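Local structure of dihydroorotase (Saccharomyces cerevisiae S288C, 6L0A) at residues L132-H144 against V153-K165. The protein interconverts N-carbamoyl-L-aspartate and (S)-dihydroorotate at a two-zinc centre, the third step of de novo pyrimidine biosynthesis in yeast. Residues are numbered along the deposited sequence; the frame is centred on the assembly and turned at random.
Sequences LVLNLHGEKPSVH and VLNAEEAFLPALK. With ZN (zinc ion), chain L.
The carbonyl oxygen of A156, in helix 156-170, is approached by three groups. K140 N gives it a nearly straight hydrogen bond (3.0 Å, 167° at the hydrogen) from above the carbonyl plane, E139 CA adds a CA-H...O contact, and F160 N a weak bond from within the helix. G138 O receives a CA-H...O contact from E157 CA at 3.3 Å and a water that also donates to E157 OE2; T182 holds that same carboxylate oxygen.

G138 CA sits over one face of the F160 ring, 3.4 Å from its centroid and 13° off the normal, a CH-pi contact. The phenyl is carried to G138 CA by its chi1 of -175°, which sets CG anti to the backbone N; A163 CB backs the opposite face and L136 CD1 meets the ring edge. That same methyl touches L164 CD1 at 3.7 Å, carrying the apolar contact between strand 133-136 and the helix beyond the ring. K140 lays its bent chain along the A159 carbonyl, and a water ties K140 NZ to A159 O and A163 N.

On the far side of the loop H137 turns to the metal, ND1 binding zinc at 2.4 Å together with H180. Its NE2 donates in the ring plane to the anti lone pair of E139 OE1 (2.7 Å), so zinc and E139 together hold the imidazole's rotation. This is the strand-loop-helix half of a beta-alpha-beta unit, with a metal ligand on the C-terminal side of strand 133-136, as in the TIM-barrel amidohydrolases.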
loop_
_atom_site.group_PDB
_atom_site.type_symbol
_atom_site.label_atom_id
_atom_site.label_comp_id
_atom_site.label_asym_id
_atom_site.label_seq_id
_atom_site.Cartn_x
_atom_site.Cartn_y
_atom_site.Cartn_z
ATOM N N LEU C 132 -8.502 -34.845 -6.158
ATOM C CA LEU C 132 -7.463 -33.895 -5.793
ATOM C C LEU C 132 -8.081 -32.517 -5.577
ATOM O O LEU C 132 -9.136 -32.195 -6.129
ATOM C CB LEU C 132 -6.387 -33.818 -6.878
ATOM C CG LEU C 132 -5.521 -35.050 -7.182
ATOM C CD1 LEU C 132 -4.661 -34.812 -8.408
ATOM C CD2 LEU C 132 -4.630 -35.404 -5.977
ATOM N N VAL C 133 -7.403 -31.691 -4.767
ATOM C CA VAL C 133 -7.911 -30.367 -4.409
ATOM C C VAL C 133 -7.355 -29.351 -5.393
ATOM O O VAL C 133 -6.173 -29.394 -5.727
ATOM C CB VAL C 133 -7.520 -30.007 -2.962
ATOM C CG1 VAL C 133 -7.891 -28.555 -2.652
ATOM C CG2 VAL C 133 -8.163 -30.978 -1.970
ATOM N N LEU C 134 -8.199 -28.444 -5.879
ATOM C CA LEU C 134 -7.731 -27.349 -6.723
ATOM C C LEU C 134 -7.629 -26.110 -5.838
ATOM O O LEU C 134 -8.645 -25.616 -5.349
ATOM C CB LEU C 134 -8.673 -27.112 -7.903
ATOM C CG LEU C 134 -8.378 -25.856 -8.727
ATOM C CD1 LEU C 134 -7.002 -25.952 -9.392
ATOM C CD2 LEU C 134 -9.482 -25.614 -9.766
ATOM N N ASN C 135 -6.401 -25.629 -5.619
ATOM C CA ASN C 135 -6.138 -24.453 -4.796
ATOM C C ASN C 135 -6.023 -23.235 -5.697
ATOM O O ASN C 135 -5.213 -23.225 -6.618
ATOM C CB ASN C 135 -4.842 -24.619 -4.010
ATOM C CG ASN C 135 -4.751 -25.958 -3.312
ATOM O OD1 ASN C 135 -4.162 -26.903 -3.835
ATOM N ND2 ASN C 135 -5.296 -26.029 -2.113
ATOM N N LEU C 136 -6.798 -22.198 -5.405
ATOM C CA LEU C 136 -6.829 -21.009 -6.237
ATOM C C LEU C 136 -6.268 -19.823 -5.461
ATOM O O LEU C 136 -6.753 -19.514 -4.371
ATOM C CB LEU C 136 -8.255 -20.712 -6.689
ATOM C CG LEU C 136 -8.938 -21.809 -7.509
ATOM C CD1 LEU C 136 -10.380 -21.437 -7.758
ATOM C CD2 LEU C 136 -8.184 -22.024 -8.823
ATOM N N HIS C 137 -5.246 -19.179 -6.012
ATOM C CA HIS C 137 -4.928 -17.803 -5.643
ATOM C C HIS C 137 -5.909 -16.948 -6.425
ATOM O O HIS C 137 -5.705 -16.669 -7.609
ATOM C CB HIS C 137 -3.482 -17.443 -5.971
ATOM C CG HIS C 137 -3.102 -16.068 -5.523
ATOM N ND1 HIS C 137 -2.082 -15.830 -4.622
ATOM C CD2 HIS C 137 -3.620 -14.855 -5.838
ATOM C CE1 HIS C 137 -1.981 -14.529 -4.413
ATOM N NE2 HIS C 137 -2.901 -13.914 -5.137
ATOM N N GLY C 138 -7.020 -16.596 -5.787
ATOM C CA GLY C 138 -8.103 -15.969 -6.509
ATOM C C GLY C 138 -7.971 -14.469 -6.696
ATOM O O GLY C 138 -8.660 -13.698 -6.022
ATOM N N GLU C 139 -7.096 -14.042 -7.607
ATOM C CA GLU C 139 -6.978 -12.638 -7.983
ATOM C C GLU C 139 -6.857 -12.539 -9.495
ATOM O O GLU C 139 -6.079 -13.282 -10.097
ATOM C CB GLU C 139 -5.745 -11.986 -7.347
ATOM C CG GLU C 139 -5.846 -11.724 -5.852
ATOM C CD GLU C 139 -4.747 -10.802 -5.376
ATOM O OE1 GLU C 139 -3.642 -11.284 -5.066
ATOM O OE2 GLU C 139 -4.993 -9.583 -5.319
ATOM N N LYS C 140 -7.598 -11.613 -10.098
ATOM C CA LYS C 140 -7.375 -11.332 -11.505
ATOM C C LYS C 140 -6.180 -10.387 -11.663
ATOM O O LYS C 140 -6.009 -9.469 -10.857
ATOM C CB LYS C 140 -8.619 -10.707 -12.129
ATOM C CG LYS C 140 -9.764 -11.679 -12.376
ATOM C CD LYS C 140 -10.463 -11.359 -13.704
ATOM C CE LYS C 140 -11.648 -12.275 -13.935
ATOM N NZ LYS C 140 -11.246 -13.678 -13.699
ATOM N N PRO C 141 -5.323 -10.615 -12.664
ATOM C CA PRO C 141 -4.245 -9.661 -12.956
ATOM C C PRO C 141 -4.782 -8.264 -13.219
ATOM O O PRO C 141 -5.901 -8.072 -13.709
ATOM C CB PRO C 141 -3.574 -10.253 -14.205
ATOM C CG PRO C 141 -3.859 -11.723 -14.115
ATOM C CD PRO C 141 -5.250 -11.811 -13.524
ATOM N N SER C 142 -3.980 -7.274 -12.853
ATOM C CA SER C 142 -4.426 -5.894 -12.955
ATOM C C SER C 142 -4.583 -5.504 -14.421
ATOM O O SER C 142 -3.800 -5.932 -15.282
ATOM C CB SER C 142 -3.442 -4.973 -12.251
ATOM O OG SER C 142 -3.513 -5.148 -10.842
ATOM N N VAL C 143 -5.623 -4.729 -14.712
ATOM C CA VAL C 143 -5.841 -4.204 -16.056
ATOM C C VAL C 143 -6.359 -2.781 -15.928
ATOM O O VAL C 143 -7.305 -2.524 -15.179
ATOM C CB VAL C 143 -6.803 -5.074 -16.896
ATOM C CG1 VAL C 143 -8.015 -5.435 -16.101
ATOM C CG2 VAL C 143 -7.210 -4.342 -18.179
ATOM N N HIS C 144 -5.731 -1.857 -16.643
ATOM C CA HIS C 144 -6.104 -0.458 -16.557
ATOM C C HIS C 144 -6.422 0.153 -17.915
ATOM O O HIS C 144 -6.853 1.312 -17.971
ATOM C CB HIS C 144 -4.988 0.331 -15.859
ATOM C CG HIS C 144 -4.642 -0.215 -14.506
ATOM N ND1 HIS C 144 -5.560 -0.292 -13.478
ATOM C CD2 HIS C 144 -3.497 -0.760 -14.028
ATOM C CE1 HIS C 144 -4.988 -0.838 -12.419
ATOM N NE2 HIS C 144 -3.736 -1.130 -12.725
ATOM N N VAL C 153 -5.133 -3.855 -7.170
ATOM C CA VAL C 153 -4.895 -4.768 -6.053
ATOM C C VAL C 153 -6.057 -4.785 -5.068
ATOM O O VAL C 153 -6.190 -5.732 -4.294
ATOM C CB VAL C 153 -3.577 -4.428 -5.323
ATOM C CG1 VAL C 153 -2.359 -4.703 -6.222
ATOM C CG2 VAL C 153 -3.598 -2.971 -4.837
ATOM N N LEU C 154 -6.906 -3.760 -5.058
ATOM C CA LEU C 154 -7.966 -3.753 -4.060
ATOM C C LEU C 154 -9.212 -4.510 -4.493
ATOM O O LEU C 154 -9.926 -5.038 -3.630
ATOM C CB LEU C 154 -8.372 -2.324 -3.712
ATOM C CG LEU C 154 -7.444 -1.590 -2.772
ATOM C CD1 LEU C 154 -7.991 -0.198 -2.659
ATOM C CD2 LEU C 154 -7.351 -2.266 -1.405
ATOM N N ASN C 155 -9.517 -4.563 -5.789
ATOM C CA ASN C 155 -10.685 -5.307 -6.242
ATOM C C ASN C 155 -10.332 -6.577 -7.012
ATOM O O ASN C 155 -11.234 -7.220 -7.558
ATOM C CB ASN C 155 -11.622 -4.411 -7.076
ATOM C CG ASN C 155 -11.033 -3.991 -8.418
ATOM O OD1 ASN C 155 -9.889 -4.319 -8.770
ATOM N ND2 ASN C 155 -11.834 -3.262 -9.193
ATOM N N ALA C 156 -9.046 -6.962 -7.071
ATOM C CA ALA C 156 -8.669 -8.106 -7.912
ATOM C C ALA C 156 -9.260 -9.418 -7.398
ATOM O O ALA C 156 -9.556 -10.316 -8.197
ATOM C CB ALA C 156 -7.146 -8.205 -8.020
ATOM N N GLU C 157 -9.446 -9.544 -6.078
ATOM C CA GLU C 157 -10.068 -10.735 -5.509
ATOM C C GLU C 157 -11.565 -10.778 -5.822
ATOM O O GLU C 157 -12.085 -11.799 -6.293
ATOM C CB GLU C 157 -9.832 -10.773 -3.999
ATOM C CG GLU C 157 -10.515 -11.920 -3.316
ATOM C CD GLU C 157 -10.126 -12.024 -1.857
ATOM O OE1 GLU C 157 -11.014 -11.913 -1.002
ATOM O OE2 GLU C 157 -8.930 -12.207 -1.562
ATOM N N GLU C 158 -12.271 -9.673 -5.575
ATOM C CA GLU C 158 -13.683 -9.596 -5.950
ATOM C C GLU C 158 -13.877 -9.887 -7.435
ATOM O O GLU C 158 -14.819 -10.597 -7.818
ATOM C CB GLU C 158 -14.232 -8.217 -5.601
ATOM C CG GLU C 158 -15.720 -8.041 -5.821
ATOM C CD GLU C 158 -16.172 -6.660 -5.382
ATOM O OE1 GLU C 158 -16.341 -5.778 -6.252
ATOM O OE2 GLU C 158 -16.321 -6.448 -4.160
ATOM N N ALA C 159 -12.980 -9.369 -8.282
ATOM C CA ALA C 159 -13.085 -9.589 -9.724
ATOM C C ALA C 159 -12.924 -11.061 -10.100
ATOM O O ALA C 159 -13.413 -11.478 -11.152
ATOM C CB ALA C 159 -12.042 -8.756 -10.464
ATOM N N PHE C 160 -12.243 -11.844 -9.265
ATOM C CA PHE C 160 -12.034 -13.264 -9.512
ATOM C C PHE C 160 -13.252 -14.114 -9.167
ATOM O O PHE C 160 -13.351 -15.254 -9.641
ATOM C CB PHE C 160 -10.833 -13.751 -8.688
ATOM C CG PHE C 160 -10.445 -15.177 -8.954
ATOM C CD1 PHE C 160 -9.532 -15.482 -9.962
ATOM C CD2 PHE C 160 -10.976 -16.215 -8.195
ATOM C CE1 PHE C 160 -9.160 -16.797 -10.209
ATOM C CE2 PHE C 160 -10.621 -17.529 -8.447
ATOM C CZ PHE C 160 -9.701 -17.817 -9.452
ATOM N N LEU C 161 -14.163 -13.601 -8.339
ATOM C CA LEU C 161 -15.232 -14.449 -7.818
ATOM C C LEU C 161 -16.109 -15.072 -8.904
ATOM O O LEU C 161 -16.478 -16.249 -8.751
ATOM C CB LEU C 161 -16.066 -13.650 -6.808
ATOM C CG LEU C 161 -15.318 -13.260 -5.528
ATOM C CD1 LEU C 161 -16.211 -12.421 -4.618
ATOM C CD2 LEU C 161 -14.827 -14.502 -4.797
ATOM N N PRO C 162 -16.461 -14.390 -10.001
ATOM C CA PRO C 162 -17.164 -15.104 -11.088
ATOM C C PRO C 162 -16.402 -16.313 -11.613
ATOM O O PRO C 162 -17.021 -17.344 -11.914
ATOM C CB PRO C 162 -17.327 -14.027 -12.168
ATOM C CG PRO C 162 -17.341 -12.739 -11.413
ATOM C CD PRO C 162 -16.385 -12.937 -10.261
ATOM N N ALA C 163 -15.072 -16.217 -11.726
ATOM C CA ALA C 163 -14.282 -17.360 -12.183
ATOM C C ALA C 163 -14.411 -18.536 -11.223
ATOM O O ALA C 163 -14.546 -19.687 -11.657
ATOM C CB ALA C 163 -12.813 -16.966 -12.344
ATOM N N LEU C 164 -14.363 -18.265 -9.915
ATOM C CA LEU C 164 -14.563 -19.317 -8.922
ATOM C C LEU C 164 -15.913 -19.998 -9.114
ATOM O O LEU C 164 -16.013 -21.232 -9.092
ATOM C CB LEU C 164 -14.467 -18.734 -7.511
ATOM C CG LEU C 164 -14.784 -19.688 -6.362
ATOM C CD1 LEU C 164 -13.817 -20.886 -6.382
ATOM C CD2 LEU C 164 -14.749 -18.963 -5.016
ATOM N N LYS C 165 -16.972 -19.203 -9.281
ATOM C CA LYS C 165 -18.300 -19.796 -9.393
ATOM C C LYS C 165 -18.417 -20.640 -10.657
ATOM O O LYS C 165 -19.020 -21.718 -10.633
ATOM C CB LYS C 165 -19.368 -18.701 -9.361
ATOM C CG LYS C 165 -19.609 -18.117 -7.970
ATOM C CD LYS C 165 -20.689 -17.041 -8.032
ATOM C CE LYS C 165 -20.323 -15.813 -7.220
ATOM N NZ LYS C 165 -21.359 -14.743 -7.366
HETATM ZN ZN ZN L . -1.097 -16.505 -2.575
HETATM O O HOH W 1 -7.742 -13.631 -3.606
HETATM O O HOH W 2 -4.246 -7.755 -3.754
HETATM O O HOH W 3 -7.306 -8.256 -4.290
HETATM O O HOH W 4 -13.842 -13.855 -12.469
#